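Local coordinates for protein beta-galactosidase (Trichoderma reesei, PDB 3OG2) that probably hydrolyses terminal non-reducing beta-D-galactose residues from beta-D-galactosides, as a family 35 glycoside hydrolase with a TIM-barrel catalytic domain, at residues Y807-T810 and N816-I819; L369-G374 and T455-G460; H48-P53 and G331-P336; N24-D29 and I209-N214. One frame throughout, in Å; residues are numbered along the deposited sequence.

Contact 1 of 4, residues Y807-T810 and N816-I819; sequences YALT and NVSI
Tyr-807 OH, which already shares a hydrogen bond with Trp-821 NE1, also reaches across to the 816-819 segment through a water: water 1 stands 2.7 Å from Tyr-807 OH, in the plane of the ring at its edge, and accepts from Ile-819 N at 3.0 Å. Beside this bridge the Tyr-807 ring slides antiparallel past the Ile-819 side chain, with CE1 3.8 Å from Ile-819 CD1. Val-817 N donates to Leu-809 O over 2.9 Å (157° at the hydrogen). Thr-810 and Asn-816 form a single bridge, and the end-to-end directions of the two segments differ by 128°, consistent with a chain leaving the strand's edge after one bridge. Strand 803-811 edges a three-stranded sheet beside strand 726-733, whereas strand 820-824 joins the sheet of strand 713-720, as in a beta sandwich. Between the layers, Leu-809 extends CD2, with CG anti to the backbone N (chi1 -178°), to lie 3.9 Å from Val-817 CG1 and cross Ile-819 at about a right angle. Phe-719 touches both Leu-809 and Val-817. Water 2 accepts from Leu-809 N and donates to Val-817 O, at 2.7 Å from the latter.

Contact 2 of 4, residues L369-G374 and T455-G460; sequences LKVSPG and TDYPVG
Where helix 357-370, the helix following barrel strand 318-321, gives way to the all-beta second domain, Ser-372 and Val-371 meet Tyr-457 on strand 450-459. Only 130 Å² is buried, and the phenol oxygen carries the join: Tyr-457 OH donates to Ser-372 OG over 2.7 Å. Ser-372 OG sits at the ring edge, near the ring plane, 3.4 Å from Tyr-457 CE2, and is also hydrogen-bonded to Phe-368 O one turn back in the helix. Tyr-457 carries its ring toward the 369-374 segment with CG opposite the backbone N (chi1 -179°). The strand has a G1 beta bulge just here, Asp-456 and Tyr-457 both facing Leu-464 on the neighbouring strand 462-467. A phenylalanine in place of Tyr-457 would probably leave Ser-372 OG without its donor and remove the hydrogen bond that joins the two side chains. Val-371 brings CG2 to 3.7 Å from Tyr-457 OH, its side chain crossing that of the tyrosine at a slant. A second, indirect link runs through water 4, which donates to Val-371 O at 2.9 Å and to Pro-458 O at 2.8 Å while lying 3.4 Å above one face of the Tyr-457 ring, toward its rim. Trp-474 NE1 is a further hydrogen-bond partner of Val-371 O.

Contact 3 of 4, residues H48-P53 and G331-P336; sequences HPFRLP and GNLGHP
The Phe-50 ring meets Leu-333 at its edge and His-48 on one face: Leu-333 CD1 lies near the ring plane, 4.1 Å from Phe-50 CE1, and His-48 CB rides 3.7 Å above the plane, displaced toward the rim. The guanidinium of Arg-51 and the imidazole of His-48 join edge to edge. Arg-51 NH1 donates to His-48 ND1 over 2.9 Å at 147°, each partner lying close to the other's plane, 11° out of the ring and 8° out of the guanidinium. This bond limits rotation of both groups. Arg-51 is held further by Asn-329 OD1 at NH2, Ala-121 O at NH1 and a cation-pi contact with Tyr-342; His-48 NE2 is bonded to Glu-46 OE2. Leu-333 sets its two methyls against Phe-50 and Arg-51. CD1 reaches Arg-51 NE at 4.0 Å, and CD2 approaches Phe-50 O at 3.6 Å, an oxygen that accepts from Trp-330 NE1. Both segments follow neighbouring parallel strands, 38-47 and 318-321. Loops after barrel strands line the catalytic end of a TIM barrel, and here the Phe-50 and Arg-51 side chains come within about 4 Å of those of Tyr-76 and Ala-121, respectively, which bind galactose in another structure of this enzyme.

Contact 4 of 4, residues N24-D29 and I209-N214; sequences NIVTWD and IVPLIN
Val-26 and Trp-28, two residues apart on strand 26-28, both turn toward the Pro-211 ring, while Thr-27 between them points away. Val-26 holds CG1 opposite its backbone N (chi1 -175°), which brings that methyl to 3.8 Å from Pro-211 CD; the two side chains meet at a slant. In Trp-28 the indole takes the crowded position between backbone N and carbonyl carbon (chi1 66°), bringing the six-membered ring alongside the proline. There CZ3 lies 3.7 Å from Pro-211 CG and 3.8 Å from Pro-211 CB, the two side chains passing in opposite directions. Pro-211 CG, in a C-gamma exo pucker, also comes 3.6 Å from Val-26 O, an oxygen that accepts from Gln-23 NE2. No hydrogen bond links the segments directly, and most of the 154 Å² buried belongs to Val-26, Trp-28 and Pro-211. Replacing Trp-28 with an alanine would probably uncover Pro-211 CB and CG on the indole side and open a gap between strand and loop. Val-26 also touches Ile-166 and Ile-173, and Trp-28 touches Thr-272, residues just before or at the start of barrel strands 172-177 and 275-280. Strands 26-28 and 33-35 pair antiparallel as a hairpin near the N-terminus, and these touches place it against the end of the TIM barrel where its strands begin.

Contact 3 is the one beside the galactose site, with its centre 10 Å from the centre of the chain and two of its side chains about 4 Å from binding residues; no galactose occupies the site here. Contact 4 belongs to the same barrel: centres are 29 Å apart, nearest atoms about 14 Å, and the segments alternate along the sequence, 24-29, 48-53, 209-214, 331-336, so the two contacts cross. Contact 2, at the exit into the second domain, lies nearest contact 4, about 10 Å between nearest atoms. Contact 1 is remote, 39 Å from contact 3 and 76 Å from contact 2 between centres, with contact 2 on the opposite side of the chain's centre.

Contact 1 of 4, residues Y807-T810 and N816-I819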
loop_
_atom_site.group_PDB
_atom_site.type_symbol
_atom_site.label_atom_id
_atom_site.label_comp_id
_atom_site.label_asym_id
_atom_site.label_seq_id
_atom_site.Cartn_x
_atom_site.Cartn_y
_atom_site.Cartn_z
ATOM N N TYR A 807 -21.089 -27.879 -18.743
ATOM C CA TYR A 807 -20.671 -29.270 -18.733
ATOM C C TYR A 807 -21.533 -30.052 -19.716
ATOM O O TYR A 807 -22.611 -29.641 -20.084
ATOM C CB TYR A 807 -20.809 -29.882 -17.332
ATOM C CG TYR A 807 -22.215 -30.002 -16.815
ATOM C CD1 TYR A 807 -23.013 -31.148 -17.047
ATOM C CD2 TYR A 807 -22.783 -28.973 -16.074
ATOM C CE1 TYR A 807 -24.303 -31.272 -16.592
ATOM C CE2 TYR A 807 -24.080 -29.072 -15.586
ATOM C CZ TYR A 807 -24.814 -30.202 -15.858
ATOM O OH TYR A 807 -26.078 -30.293 -15.349
ATOM N N ALA A 808 -21.041 -31.243 -20.016
ATOM C CA ALA A 808 -21.842 -32.156 -20.835
ATOM C C ALA A 808 -21.350 -33.556 -20.459
ATOM O O ALA A 808 -20.132 -33.796 -20.447
ATOM C CB ALA A 808 -21.661 -31.937 -22.321
ATOM N N LEU A 809 -22.251 -34.435 -20.167
ATOM C CA LEU A 809 -21.895 -35.833 -19.876
ATOM C C LEU A 809 -22.635 -36.670 -20.911
ATOM O O LEU A 809 -23.871 -36.571 -21.001
ATOM C CB LEU A 809 -22.356 -36.184 -18.465
ATOM C CG LEU A 809 -21.990 -37.627 -18.053
ATOM C CD1 LEU A 809 -20.492 -37.899 -18.096
ATOM C CD2 LEU A 809 -22.521 -37.887 -16.642
ATOM N N THR A 810 -21.919 -37.477 -21.677
ATOM C CA THR A 810 -22.550 -38.204 -22.766
ATOM C C THR A 810 -22.185 -39.690 -22.649
ATOM O O THR A 810 -21.072 -40.040 -22.234
ATOM C CB THR A 810 -22.141 -37.658 -24.158
ATOM O OG1 THR A 810 -20.703 -37.549 -24.172
ATOM C CG2 THR A 810 -22.699 -36.275 -24.469
ATOM N N ASN A 816 -27.334 -37.736 -23.935
ATOM C CA ASN A 816 -26.985 -36.909 -22.791
ATOM C C ASN A 816 -27.363 -37.556 -21.461
ATOM O O ASN A 816 -28.417 -38.205 -21.366
ATOM C CB ASN A 816 -27.769 -35.579 -22.884
ATOM C CG ASN A 816 -27.185 -34.800 -24.068
ATOM O OD1 ASN A 816 -27.961 -34.494 -24.985
ATOM N ND2 ASN A 816 -25.895 -34.524 -24.071
ATOM N N VAL A 817 -26.535 -37.440 -20.449
ATOM C CA VAL A 817 -26.749 -38.037 -19.144
ATOM C C VAL A 817 -26.888 -36.887 -18.164
ATOM O O VAL A 817 -26.001 -36.026 -18.133
ATOM C CB VAL A 817 -25.618 -39.052 -18.785
ATOM C CG1 VAL A 817 -25.898 -39.609 -17.394
ATOM C CG2 VAL A 817 -25.569 -40.175 -19.799
ATOM N N SER A 818 -28.008 -36.856 -17.441
ATOM C CA SER A 818 -28.284 -35.767 -16.513
ATOM C C SER A 818 -27.431 -35.885 -15.260
ATOM O O SER A 818 -27.146 -36.967 -14.770
ATOM C CB SER A 818 -29.772 -35.863 -16.100
ATOM O OG SER A 818 -30.504 -35.362 -17.209
ATOM N N ILE A 819 -27.046 -34.755 -14.706
ATOM C CA ILE A 819 -26.314 -34.669 -13.439
ATOM C C ILE A 819 -27.112 -33.754 -12.526
ATOM O O ILE A 819 -27.537 -32.670 -12.968
ATOM C CB ILE A 819 -24.904 -34.102 -13.614
ATOM C CG1 ILE A 819 -24.110 -34.927 -14.669
ATOM C CG2 ILE A 819 -24.221 -34.034 -12.268
ATOM C CD1 ILE A 819 -22.719 -34.347 -14.913
HETATM O O HOH W 1 -27.648 -32.271 -16.258
HETATM O O HOH W 2 -25.144 -33.761 -19.420
HETATM O O HOH W 3 -24.793 -33.411 -22.130
#

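Contact 2 of 4, residues L369-G374 and T455-G460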
loop_
_atom_site.group_PDB
_atom_site.type_symbol
_atom_site.label_atom_id
_atom_site.label_comp_id
_atom_site.label_asym_id
_atom_site.label_seq_id
_atom_site.Cartn_x
_atom_site.Cartn_y
_atom_site.Cartn_z
ATOM N N LEU A 369 9.383 20.209 0.987
ATOM C CA LEU A 369 8.146 20.943 0.646
ATOM C C LEU A 369 7.534 21.572 1.895
ATOM O O LEU A 369 6.995 22.688 1.798
ATOM C CB LEU A 369 7.139 20.036 -0.048
ATOM C CG LEU A 369 7.476 19.732 -1.534
ATOM C CD1 LEU A 369 6.517 18.733 -2.094
ATOM C CD2 LEU A 369 7.422 21.042 -2.361
ATOM N N LYS A 370 7.638 20.917 3.059
ATOM C CA LYS A 370 6.915 21.465 4.212
ATOM C C LYS A 370 7.565 22.714 4.792
ATOM O O LYS A 370 6.953 23.366 5.635
ATOM C CB LYS A 370 6.678 20.380 5.233
ATOM C CG LYS A 370 7.946 19.914 5.945
ATOM C CD LYS A 370 7.596 18.744 6.912
ATOM C CE LYS A 370 6.672 19.211 7.996
ATOM N NZ LYS A 370 6.483 18.209 9.107
ATOM N N VAL A 371 8.776 23.084 4.338
ATOM C CA VAL A 371 9.373 24.347 4.808
ATOM C C VAL A 371 9.420 25.363 3.676
ATOM O O VAL A 371 10.102 26.397 3.824
ATOM C CB VAL A 371 10.764 24.104 5.458
ATOM C CG1 VAL A 371 10.627 23.221 6.692
ATOM C CG2 VAL A 371 11.777 23.505 4.463
ATOM N N SER A 372 8.660 25.152 2.602
ATOM C CA SER A 372 8.788 25.968 1.393
ATOM C C SER A 372 7.463 26.517 0.926
ATOM O O SER A 372 6.994 26.221 -0.170
ATOM C CB SER A 372 9.444 25.113 0.276
ATOM O OG SER A 372 10.723 24.655 0.688
ATOM N N PRO A 373 6.827 27.339 1.766
ATOM C CA PRO A 373 5.484 27.846 1.378
ATOM C C PRO A 373 5.525 28.682 0.118
ATOM O O PRO A 373 4.483 28.779 -0.550
ATOM C CB PRO A 373 5.090 28.730 2.548
ATOM C CG PRO A 373 6.341 28.981 3.308
ATOM C CD PRO A 373 7.256 27.823 3.078
ATOM N N GLY A 374 6.644 29.240 -0.298
ATOM C CA GLY A 374 6.692 30.014 -1.500
ATOM C C GLY A 374 6.462 29.146 -2.701
ATOM O O GLY A 374 6.069 29.648 -3.773
ATOM N N THR A 455 15.704 30.600 -6.084
ATOM C CA THR A 455 16.157 31.984 -5.920
ATOM C C THR A 455 15.236 32.719 -4.928
ATOM O O THR A 455 14.019 32.411 -4.829
ATOM C CB THR A 455 16.305 32.787 -7.229
ATOM O OG1 THR A 455 15.027 32.975 -7.821
ATOM C CG2 THR A 455 17.199 32.071 -8.255
ATOM N N ASP A 456 15.790 33.690 -4.212
ATOM C CA ASP A 456 15.116 34.457 -3.183
ATOM C C ASP A 456 14.261 33.567 -2.297
ATOM O O ASP A 456 13.043 33.746 -2.117
ATOM C CB ASP A 456 14.241 35.553 -3.815
ATOM C CG ASP A 456 15.204 36.566 -4.445
ATOM O OD1 ASP A 456 15.936 37.257 -3.679
ATOM O OD2 ASP A 456 15.253 36.666 -5.675
ATOM N N TYR A 457 14.924 32.544 -1.744
ATOM C CA TYR A 457 14.249 31.552 -0.910
ATOM C C TYR A 457 14.329 32.007 0.527
ATOM O O TYR A 457 15.446 32.140 1.077
ATOM C CB TYR A 457 14.943 30.203 -1.121
ATOM C CG TYR A 457 14.312 29.094 -0.316
ATOM C CD1 TYR A 457 14.767 28.818 0.997
ATOM C CD2 TYR A 457 13.263 28.335 -0.827
ATOM C CE1 TYR A 457 14.191 27.817 1.751
ATOM C CE2 TYR A 457 12.703 27.320 -0.079
ATOM C CZ TYR A 457 13.180 27.062 1.200
ATOM O OH TYR A 457 12.616 26.075 1.974
ATOM N N PRO A 458 13.210 32.224 1.201
ATOM C CA PRO A 458 13.288 32.707 2.576
ATOM C C PRO A 458 13.649 31.611 3.580
ATOM O O PRO A 458 13.102 30.481 3.562
ATOM C CB PRO A 458 11.855 33.189 2.872
ATOM C CG PRO A 458 11.015 32.568 1.821
ATOM C CD PRO A 458 11.846 32.106 0.689
ATOM N N VAL A 459 14.584 31.935 4.454
ATOM C CA VAL A 459 15.027 31.075 5.522
ATOM C C VAL A 459 14.842 31.840 6.822
ATOM O O VAL A 459 15.759 32.402 7.450
ATOM C CB VAL A 459 16.474 30.616 5.331
ATOM C CG1 VAL A 459 16.890 29.608 6.420
ATOM C CG2 VAL A 459 16.670 29.983 3.942
ATOM N N GLY A 460 13.604 31.981 7.278
ATOM C CA GLY A 460 13.340 32.796 8.477
ATOM C C GLY A 460 13.614 34.257 8.163
ATOM O O GLY A 460 13.114 34.870 7.214
HETATM O O HOH W 4 10.853 29.016 2.803
#

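Contact 3 of 4, residues H48-P53 and G331-P336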
loop_
_atom_site.group_PDB
_atom_site.type_symbol
_atom_site.label_atom_id
_atom_site.label_comp_id
_atom_site.label_asym_id
_atom_site.label_seq_id
_atom_site.Cartn_x
_atom_site.Cartn_y
_atom_site.Cartn_z
ATOM N N HIS A 48 -3.946 1.125 3.410
ATOM C CA HIS A 48 -5.290 0.514 3.398
ATOM C C HIS A 48 -5.483 -0.218 4.701
ATOM O O HIS A 48 -4.822 -1.213 4.948
ATOM C CB HIS A 48 -5.440 -0.469 2.252
ATOM C CG HIS A 48 -5.375 0.249 0.919
ATOM N ND1 HIS A 48 -5.204 -0.390 -0.252
ATOM C CD2 HIS A 48 -5.507 1.590 0.684
ATOM C CE1 HIS A 48 -5.201 0.558 -1.215
ATOM N NE2 HIS A 48 -5.374 1.757 -0.677
ATOM N N PRO A 49 -6.347 0.274 5.595
ATOM C CA PRO A 49 -6.442 -0.311 6.949
ATOM C C PRO A 49 -6.771 -1.788 6.896
ATOM O O PRO A 49 -6.297 -2.553 7.746
ATOM C CB PRO A 49 -7.535 0.506 7.636
ATOM C CG PRO A 49 -8.206 1.300 6.588
ATOM C CD PRO A 49 -7.218 1.462 5.438
ATOM N N PHE A 50 -7.583 -2.209 5.921
ATOM C CA PHE A 50 -7.959 -3.619 5.893
ATOM C C PHE A 50 -6.847 -4.545 5.452
ATOM O O PHE A 50 -7.027 -5.767 5.574
ATOM C CB PHE A 50 -9.205 -3.771 4.979
ATOM C CG PHE A 50 -8.997 -3.208 3.588
ATOM C CD1 PHE A 50 -8.397 -3.984 2.600
ATOM C CD2 PHE A 50 -9.422 -1.897 3.301
ATOM C CE1 PHE A 50 -8.166 -3.489 1.314
ATOM C CE2 PHE A 50 -9.159 -1.413 2.022
ATOM C CZ PHE A 50 -8.535 -2.170 1.042
ATOM N N ARG A 51 -5.733 -4.007 4.968
ATOM C CA ARG A 51 -4.577 -4.842 4.584
ATOM C C ARG A 51 -3.562 -5.006 5.727
ATOM O O ARG A 51 -2.543 -5.667 5.547
ATOM C CB ARG A 51 -3.902 -4.243 3.366
ATOM C CG ARG A 51 -4.698 -4.681 2.095
ATOM C CD ARG A 51 -4.242 -3.941 0.854
ATOM N NE ARG A 51 -4.524 -4.708 -0.373
ATOM C CZ ARG A 51 -4.992 -4.204 -1.499
ATOM N NH1 ARG A 51 -5.385 -2.939 -1.649
ATOM N NH2 ARG A 51 -5.084 -5.070 -2.503
ATOM N N LEU A 52 -3.899 -4.508 6.925
ATOM C CA LEU A 52 -3.061 -4.648 8.120
ATOM C C LEU A 52 -4.011 -4.815 9.302
ATOM O O LEU A 52 -4.371 -3.806 9.942
ATOM C CB LEU A 52 -2.125 -3.430 8.297
ATOM C CG LEU A 52 -1.215 -3.529 9.532
ATOM C CD1 LEU A 52 -0.359 -4.761 9.529
ATOM C CD2 LEU A 52 -0.339 -2.277 9.600
ATOM N N PRO A 53 -4.470 -6.034 9.560
ATOM C CA PRO A 53 -5.509 -6.259 10.589
ATOM C C PRO A 53 -4.906 -6.346 11.973
ATOM O O PRO A 53 -5.225 -7.265 12.758
ATOM C CB PRO A 53 -6.124 -7.583 10.127
ATOM C CG PRO A 53 -4.937 -8.344 9.548
ATOM C CD PRO A 53 -4.121 -7.259 8.835
ATOM N N GLY A 331 -6.508 -13.437 3.952
ATOM C CA GLY A 331 -7.933 -13.830 4.018
ATOM C C GLY A 331 -8.673 -13.680 2.698
ATOM O O GLY A 331 -9.833 -13.281 2.710
ATOM N N ASN A 332 -8.056 -14.009 1.575
ATOM C CA ASN A 332 -8.693 -13.972 0.257
ATOM C C ASN A 332 -9.191 -12.582 -0.109
ATOM O O ASN A 332 -10.053 -12.479 -1.030
ATOM C CB ASN A 332 -9.852 -14.976 0.184
ATOM C CG ASN A 332 -9.364 -16.375 0.477
ATOM O OD1 ASN A 332 -8.446 -16.887 -0.201
ATOM N ND2 ASN A 332 -10.016 -16.996 1.440
ATOM N N LEU A 333 -8.689 -11.507 0.487
ATOM C CA LEU A 333 -9.332 -10.196 0.140
ATOM C C LEU A 333 -8.897 -9.728 -1.222
ATOM O O LEU A 333 -9.542 -8.795 -1.729
ATOM C CB LEU A 333 -9.074 -9.172 1.254
ATOM C CG LEU A 333 -7.655 -8.639 1.415
ATOM C CD1 LEU A 333 -7.375 -7.445 0.495
ATOM C CD2 LEU A 333 -7.437 -8.154 2.856
ATOM N N GLY A 334 -7.820 -10.246 -1.823
ATOM C CA GLY A 334 -7.317 -9.750 -3.075
ATOM C C GLY A 334 -8.066 -10.244 -4.292
ATOM O O GLY A 334 -8.790 -11.221 -4.275
ATOM N N HIS A 335 -7.798 -9.554 -5.450
ATOM C CA HIS A 335 -8.375 -10.027 -6.716
ATOM C C HIS A 335 -7.488 -11.016 -7.430
ATOM O O HIS A 335 -6.310 -11.187 -7.049
ATOM C CB HIS A 335 -8.655 -8.784 -7.613
ATOM C CG HIS A 335 -7.462 -8.229 -8.311
ATOM N ND1 HIS A 335 -7.597 -7.620 -9.553
ATOM C CD2 HIS A 335 -6.164 -8.110 -7.959
ATOM C CE1 HIS A 335 -6.412 -7.192 -9.927
ATOM N NE2 HIS A 335 -5.508 -7.475 -8.996
ATOM N N PRO A 336 -7.965 -11.666 -8.493
ATOM C CA PRO A 336 -7.164 -12.654 -9.192
ATOM C C PRO A 336 -5.943 -12.105 -9.908
ATOM O O PRO A 336 -5.049 -12.900 -10.221
ATOM C CB PRO A 336 -8.102 -13.211 -10.279
ATOM C CG PRO A 336 -9.476 -13.011 -9.649
ATOM C CD PRO A 336 -9.356 -11.666 -8.976
#

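Contact 4 of 4, residues N24-D29 and I209-N214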
loop_
_atom_site.group_PDB
_atom_site.type_symbol
_atom_site.label_atom_id
_atom_site.label_comp_id
_atom_site.label_asym_id
_atom_site.label_seq_id
_atom_site.Cartn_x
_atom_site.Cartn_y
_atom_site.Cartn_z
ATOM N N ASN A 24 -15.608 26.179 7.112
ATOM C CA ASN A 24 -14.442 27.017 6.793
ATOM C C ASN A 24 -13.161 26.468 7.408
ATOM O O ASN A 24 -12.162 27.173 7.476
ATOM C CB ASN A 24 -14.675 28.461 7.202
ATOM C CG ASN A 24 -14.668 28.588 8.686
ATOM O OD1 ASN A 24 -14.987 27.655 9.404
ATOM N ND2 ASN A 24 -14.269 29.768 9.172
ATOM N N ILE A 25 -13.134 25.206 7.801
ATOM C CA ILE A 25 -11.904 24.582 8.312
ATOM C C ILE A 25 -11.008 24.164 7.154
ATOM O O ILE A 25 -9.805 24.404 7.172
ATOM C CB ILE A 25 -12.345 23.435 9.230
ATOM C CG1 ILE A 25 -13.444 23.913 10.222
ATOM C CG2 ILE A 25 -11.220 22.778 9.993
ATOM C CD1 ILE A 25 -12.962 25.050 11.105
ATOM N N VAL A 26 -11.599 23.519 6.153
ATOM C CA VAL A 26 -10.844 23.057 4.977
ATOM C C VAL A 26 -11.396 23.774 3.759
ATOM O O VAL A 26 -12.544 23.536 3.381
ATOM C CB VAL A 26 -10.915 21.530 4.768
ATOM C CG1 VAL A 26 -10.017 21.085 3.610
ATOM C CG2 VAL A 26 -10.481 20.762 6.029
ATOM N N THR A 27 -10.575 24.677 3.188
ATOM C CA THR A 27 -11.013 25.456 2.066
ATOM C C THR A 27 -9.941 25.378 0.983
ATOM O O THR A 27 -8.918 24.668 1.161
ATOM C CB THR A 27 -11.351 26.906 2.470
ATOM O OG1 THR A 27 -10.182 27.552 3.040
ATOM C CG2 THR A 27 -12.489 26.984 3.473
ATOM N N TRP A 28 -10.116 26.069 -0.135
ATOM C CA TRP A 28 -9.152 25.907 -1.227
ATOM C C TRP A 28 -9.226 27.157 -2.112
ATOM O O TRP A 28 -10.254 27.836 -2.124
ATOM C CB TRP A 28 -9.381 24.618 -2.075
ATOM C CG TRP A 28 -10.699 24.717 -2.821
ATOM C CD1 TRP A 28 -10.907 25.247 -4.071
ATOM C CD2 TRP A 28 -11.976 24.287 -2.315
ATOM N NE1 TRP A 28 -12.219 25.204 -4.397
ATOM C CE2 TRP A 28 -12.900 24.614 -3.347
ATOM C CE3 TRP A 28 -12.451 23.673 -1.137
ATOM C CZ2 TRP A 28 -14.247 24.344 -3.229
ATOM C CZ3 TRP A 28 -13.808 23.443 -1.067
ATOM C CH2 TRP A 28 -14.698 23.769 -2.085
ATOM N N ASP A 29 -8.184 27.340 -2.914
ATOM C CA ASP A 29 -8.293 28.213 -4.066
ATOM C C ASP A 29 -7.469 27.658 -5.209
ATOM O O ASP A 29 -7.191 26.418 -5.239
ATOM C CB ASP A 29 -7.904 29.630 -3.622
ATOM C CG ASP A 29 -6.450 29.835 -3.287
ATOM O OD1 ASP A 29 -5.608 28.890 -3.431
ATOM O OD2 ASP A 29 -6.080 30.954 -2.864
ATOM N N ILE A 209 -19.165 16.926 5.188
ATOM C CA ILE A 209 -19.207 18.360 4.860
ATOM C C ILE A 209 -17.832 18.847 4.426
ATOM O O ILE A 209 -17.725 19.979 3.985
ATOM C CB ILE A 209 -19.723 19.223 6.028
ATOM C CG1 ILE A 209 -18.899 19.050 7.301
ATOM C CG2 ILE A 209 -21.226 18.931 6.241
ATOM C CD1 ILE A 209 -19.355 20.033 8.406
ATOM N N VAL A 210 -16.757 18.020 4.531
ATOM C CA VAL A 210 -15.465 18.407 4.009
ATOM C C VAL A 210 -15.520 18.381 2.497
ATOM O O VAL A 210 -16.502 17.899 1.899
ATOM C CB VAL A 210 -14.343 17.489 4.556
ATOM C CG1 VAL A 210 -14.226 17.723 6.101
ATOM C CG2 VAL A 210 -14.548 16.023 4.205
ATOM N N PRO A 211 -14.504 18.949 1.842
ATOM C CA PRO A 211 -14.551 18.987 0.378
ATOM C C PRO A 211 -14.476 17.576 -0.212
ATOM O O PRO A 211 -13.791 16.696 0.300
ATOM C CB PRO A 211 -13.317 19.778 -0.011
ATOM C CG PRO A 211 -13.044 20.641 1.235
ATOM C CD PRO A 211 -13.332 19.691 2.370
ATOM N N LEU A 212 -15.167 17.488 -1.368
ATOM C CA LEU A 212 -15.141 16.243 -2.158
ATOM C C LEU A 212 -14.113 16.383 -3.275
ATOM O O LEU A 212 -14.108 17.392 -3.991
ATOM C CB LEU A 212 -16.515 15.964 -2.813
ATOM C CG LEU A 212 -17.662 15.843 -1.823
ATOM C CD1 LEU A 212 -18.975 15.710 -2.601
ATOM C CD2 LEU A 212 -17.386 14.691 -0.872
ATOM N N ILE A 213 -13.276 15.387 -3.408
ATOM C CA ILE A 213 -12.226 15.354 -4.437
ATOM C C ILE A 213 -12.372 14.064 -5.186
ATOM O O ILE A 213 -12.673 13.005 -4.604
ATOM C CB ILE A 213 -10.863 15.468 -3.759
ATOM C CG1 ILE A 213 -9.721 15.660 -4.784
ATOM C CG2 ILE A 213 -10.541 14.303 -2.823
ATOM C CD1 ILE A 213 -8.411 16.178 -4.156
ATOM N N ASN A 214 -12.203 14.122 -6.512
ATOM C CA ASN A 214 -12.278 12.874 -7.270
ATOM C C ASN A 214 -10.890 12.482 -7.790
ATOM O O ASN A 214 -9.897 13.119 -7.521
ATOM C CB ASN A 214 -13.311 12.960 -8.431
ATOM C CG ASN A 214 -12.912 13.935 -9.512
ATOM O OD1 ASN A 214 -12.050 14.816 -9.379
ATOM N ND2 ASN A 214 -13.665 13.849 -10.574
#